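Local coordinates for protein aquaporin AqpM (Methanothermobacter marburgensis str. Marburg, PDB 2F2B) that forms a tetrameric membrane channel that lets water cross in both directions under osmotic drive and also passes some glycerol, at residues W90-F95 with L235-Y240. Residues are numbered along the deposited sequence; the frame is centred on the assembly and turned at random.
Sequences WSVKKF and LAALTY
Val92 and Ser91, at the C-terminal end of the short helix 83-91, pack against Ala237 and Leu238 on the last transmembrane helix, 224-243, in a small apolar contact at the cytoplasmic side of the channel. It buries 152 Å² in all. The two backbones come nearest where the CA of Val92 lies 6.5 Å from the CA of Ala237, a spacing that the small alanine methyl allows.

Val92 does most of the touching through one branch. With chi1 at -70°, its CG1 sits beside the backbone N and anti to the carbonyl carbon. This methyl meets the CB of Ala237 at 3.6 Å and lies equally close to the carbonyl O of the same residue. The other methyl, CG2, passes the Ala237 CB more loosely, at 4.1 Å. Leu238 adds a looser flank: its CD2 bends back to within 4.3 Å of Val92 CG1. Next to the Val92 methyl, Ser91 brings its OG to 3.8 Å from Ala237 CB. Against a methyl this is only a van der Waals touch; the hydroxyl's polar partner is the carbonyl O of Gly88, in its own helix. Val234 and Gln241, about one helical turn before and after this patch, extend the surface met by Ser91 and Val92.

The helix closes here in a Schellman motif: Lys93, at positive phi (58°), is the C-prime residue, with Lys94 N turned back to Leu89 O and Lys93 N bonded to Trp90 O at 3.0 Å. Helix 83-91 starts within the first NPA motif, so the contact joins the far end of an aquaporin pore-forming half-helix to the closing transmembrane helix of the MIP fold.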
ATOM      1  N   TRP A  90      24.550   6.588 -17.469  1.00 16.17           N
ATOM      2  CA  TRP A  90      25.757   6.969 -18.197  1.00 17.80           C
ATOM      3  C   TRP A  90      26.358   5.766 -18.930  1.00 18.40           C
ATOM      4  O   TRP A  90      26.778   5.884 -20.085  1.00 19.11           O
ATOM      5  CB  TRP A  90      26.792   7.543 -17.226  1.00 17.88           C
ATOM      6  CG  TRP A  90      28.171   7.651 -17.812  1.00 21.28           C
ATOM      7  CD1 TRP A  90      28.615   8.584 -18.708  1.00 22.13           C
ATOM      8  CD2 TRP A  90      29.271   6.766 -17.574  1.00 22.96           C
ATOM      9  NE1 TRP A  90      29.929   8.333 -19.041  1.00 23.22           N
ATOM     10  CE2 TRP A  90      30.355   7.224 -18.358  1.00 23.82           C
ATOM     11  CE3 TRP A  90      29.446   5.628 -16.772  1.00 23.40           C
ATOM     12  CZ2 TRP A  90      31.598   6.582 -18.366  1.00 24.92           C
ATOM     13  CZ3 TRP A  90      30.686   4.989 -16.780  1.00 26.15           C
ATOM     14  CH2 TRP A  90      31.745   5.471 -17.572  1.00 25.73           C
ATOM     15  N   SER A  91      26.388   4.613 -18.265  1.00 17.55           N
ATOM     16  CA  SER A  91      26.968   3.408 -18.856  1.00 19.80           C
ATOM     17  C   SER A  91      26.316   2.977 -20.168  1.00 20.27           C
ATOM     18  O   SER A  91      26.948   2.298 -20.976  1.00 22.92           O
ATOM     19  CB  SER A  91      26.943   2.242 -17.852  1.00 18.75           C
ATOM     20  OG  SER A  91      25.638   1.721 -17.672  1.00 20.39           O
ATOM     21  N   VAL A  92      25.062   3.363 -20.389  1.00 20.37           N
ATOM     22  CA  VAL A  92      24.385   3.008 -21.630  1.00 21.00           C
ATOM     23  C   VAL A  92      24.095   4.238 -22.491  1.00 21.35           C
ATOM     24  O   VAL A  92      23.177   4.238 -23.312  1.00 21.05           O
ATOM     25  CB  VAL A  92      23.067   2.228 -21.367  1.00 21.70           C
ATOM     26  CG1 VAL A  92      23.394   0.838 -20.842  1.00 20.40           C
ATOM     27  CG2 VAL A  92      22.195   2.978 -20.372  1.00 20.88           C
ATOM     28  N   LYS A  93      24.889   5.286 -22.286  1.00 22.45           N
ATOM     29  CA  LYS A  93      24.776   6.531 -23.042  1.00 23.63           C
ATOM     30  C   LYS A  93      23.417   7.216 -22.954  1.00 24.11           C
ATOM     31  O   LYS A  93      22.917   7.754 -23.945  1.00 23.88           O
ATOM     32  CB  LYS A  93      25.122   6.267 -24.513  1.00 26.12           C
ATOM     33  CG  LYS A  93      26.421   5.497 -24.699  1.00 28.81           C
ATOM     34  CD  LYS A  93      27.579   6.175 -23.979  1.00 33.68           C
ATOM     35  CE  LYS A  93      28.839   5.321 -24.022  1.00 35.64           C
ATOM     36  NZ  LYS A  93      29.950   5.936 -23.237  1.00 38.83           N
ATOM     37  N   LYS A  94      22.823   7.207 -21.766  1.00 22.53           N
ATOM     38  CA  LYS A  94      21.527   7.841 -21.564  1.00 22.85           C
ATOM     39  C   LYS A  94      21.660   9.090 -20.698  1.00 21.81           C
ATOM     40  O   LYS A  94      20.668   9.730 -20.358  1.00 23.25           O
ATOM     41  CB  LYS A  94      20.552   6.855 -20.918  1.00 23.41           C
ATOM     42  CG  LYS A  94      20.224   5.651 -21.790  1.00 24.22           C
ATOM     43  CD  LYS A  94      19.478   6.067 -23.044  1.00 26.71           C
ATOM     44  CE  LYS A  94      19.138   4.865 -23.912  1.00 27.79           C
ATOM     45  NZ  LYS A  94      18.390   5.283 -25.129  1.00 28.94           N
ATOM     46  N   PHE A  95      22.896   9.424 -20.339  1.00 21.21           N
ATOM     47  CA  PHE A  95      23.185  10.607 -19.532  1.00 20.27           C
ATOM     48  C   PHE A  95      24.630  10.999 -19.825  1.00 20.51           C
ATOM     49  O   PHE A  95      25.524  10.153 -19.807  1.00 19.94           O
ATOM     50  CB  PHE A  95      23.017  10.309 -18.037  1.00 18.78           C
ATOM     51  CG  PHE A  95      23.031  11.540 -17.167  1.00 16.75           C
ATOM     52  CD1 PHE A  95      22.000  12.471 -17.237  1.00 17.39           C
ATOM     53  CD2 PHE A  95      24.077  11.769 -16.283  1.00 17.19           C
ATOM     54  CE1 PHE A  95      22.011  13.616 -16.435  1.00 16.48           C
ATOM     55  CE2 PHE A  95      24.098  12.911 -15.478  1.00 16.79           C
ATOM     56  CZ  PHE A  95      23.063  13.834 -15.556  1.00 15.97           C
ATOM     57  N   LEU A 235      25.027  -3.499 -14.409  1.00 15.42           N
ATOM     58  CA  LEU A 235      24.668  -4.820 -14.918  1.00 16.33           C
ATOM     59  C   LEU A 235      23.239  -4.818 -15.462  1.00 15.92           C
ATOM     60  O   LEU A 235      22.965  -5.424 -16.498  1.00 15.27           O
ATOM     61  CB  LEU A 235      24.798  -5.881 -13.817  1.00 18.32           C
ATOM     62  CG  LEU A 235      26.215  -6.261 -13.368  1.00 21.33           C
ATOM     63  CD1 LEU A 235      26.139  -7.311 -12.266  1.00 22.81           C
ATOM     64  CD2 LEU A 235      27.006  -6.798 -14.554  1.00 22.88           C
ATOM     65  N   ALA A 236      22.334  -4.133 -14.766  1.00 14.13           N
ATOM     66  CA  ALA A 236      20.934  -4.058 -15.191  1.00 13.29           C
ATOM     67  C   ALA A 236      20.783  -3.243 -16.471  1.00 14.15           C
ATOM     68  O   ALA A 236      20.040  -3.625 -17.379  1.00 14.57           O
ATOM     69  CB  ALA A 236      20.078  -3.439 -14.075  1.00 14.42           C
ATOM     70  N   ALA A 237      21.483  -2.117 -16.539  1.00 14.51           N
ATOM     71  CA  ALA A 237      21.416  -1.259 -17.717  1.00 15.53           C
ATOM     72  C   ALA A 237      21.915  -2.019 -18.946  1.00 15.87           C
ATOM     73  O   ALA A 237      21.286  -1.985 -20.002  1.00 15.27           O
ATOM     74  CB  ALA A 237      22.251   0.001 -17.495  1.00 15.28           C
ATOM     75  N   LEU A 238      23.041  -2.714 -18.796  1.00 16.18           N
ATOM     76  CA  LEU A 238      23.615  -3.486 -19.897  1.00 16.65           C
ATOM     77  C   LEU A 238      22.719  -4.655 -20.301  1.00 16.57           C
ATOM     78  O   LEU A 238      22.606  -4.983 -21.484  1.00 15.34           O
ATOM     79  CB  LEU A 238      25.003  -4.002 -19.505  1.00 18.31           C
ATOM     80  CG  LEU A 238      26.071  -2.916 -19.333  1.00 18.95           C
ATOM     81  CD1 LEU A 238      27.344  -3.525 -18.780  1.00 20.34           C
ATOM     82  CD2 LEU A 238      26.333  -2.242 -20.669  1.00 20.04           C
ATOM     83  N   THR A 239      22.083  -5.279 -19.314  1.00 14.41           N
ATOM     84  CA  THR A 239      21.184  -6.400 -19.562  1.00 14.62           C
ATOM     85  C   THR A 239      19.955  -5.930 -20.338  1.00 15.69           C
ATOM     86  O   THR A 239      19.529  -6.576 -21.294  1.00 16.07           O
ATOM     87  CB  THR A 239      20.722  -7.048 -18.238  1.00 14.42           C
ATOM     88  OG1 THR A 239      21.853  -7.601 -17.556  1.00 15.21           O
ATOM     89  CG2 THR A 239      19.708  -8.152 -18.503  1.00 16.40           C
ATOM     90  N   TYR A 240      19.388  -4.799 -19.928  1.00 14.28           N
ATOM     91  CA  TYR A 240      18.210  -4.278 -20.606  1.00 14.97           C
ATOM     92  C   TYR A 240      18.547  -3.945 -22.056  1.00 16.24           C
ATOM     93  O   TYR A 240      17.785  -4.259 -22.970  1.00 16.50           O
ATOM     94  CB  TYR A 240      17.691  -3.028 -19.893  1.00 14.93           C
ATOM     95  CG  TYR A 240      16.357  -2.558 -20.416  1.00 13.84           C
ATOM     96  CD1 TYR A 240      16.277  -1.633 -21.460  1.00 15.46           C
ATOM     97  CD2 TYR A 240      15.170  -3.068 -19.893  1.00 14.68           C
ATOM     98  CE1 TYR A 240      15.044  -1.230 -21.969  1.00 15.86           C
ATOM     99  CE2 TYR A 240      13.933  -2.674 -20.396  1.00 15.01           C
ATOM    100  CZ  TYR A 240      13.878  -1.759 -21.432  1.00 15.56           C
ATOM    101  OH  TYR A 240      12.658  -1.379 -21.938  1.00 16.36           O
TER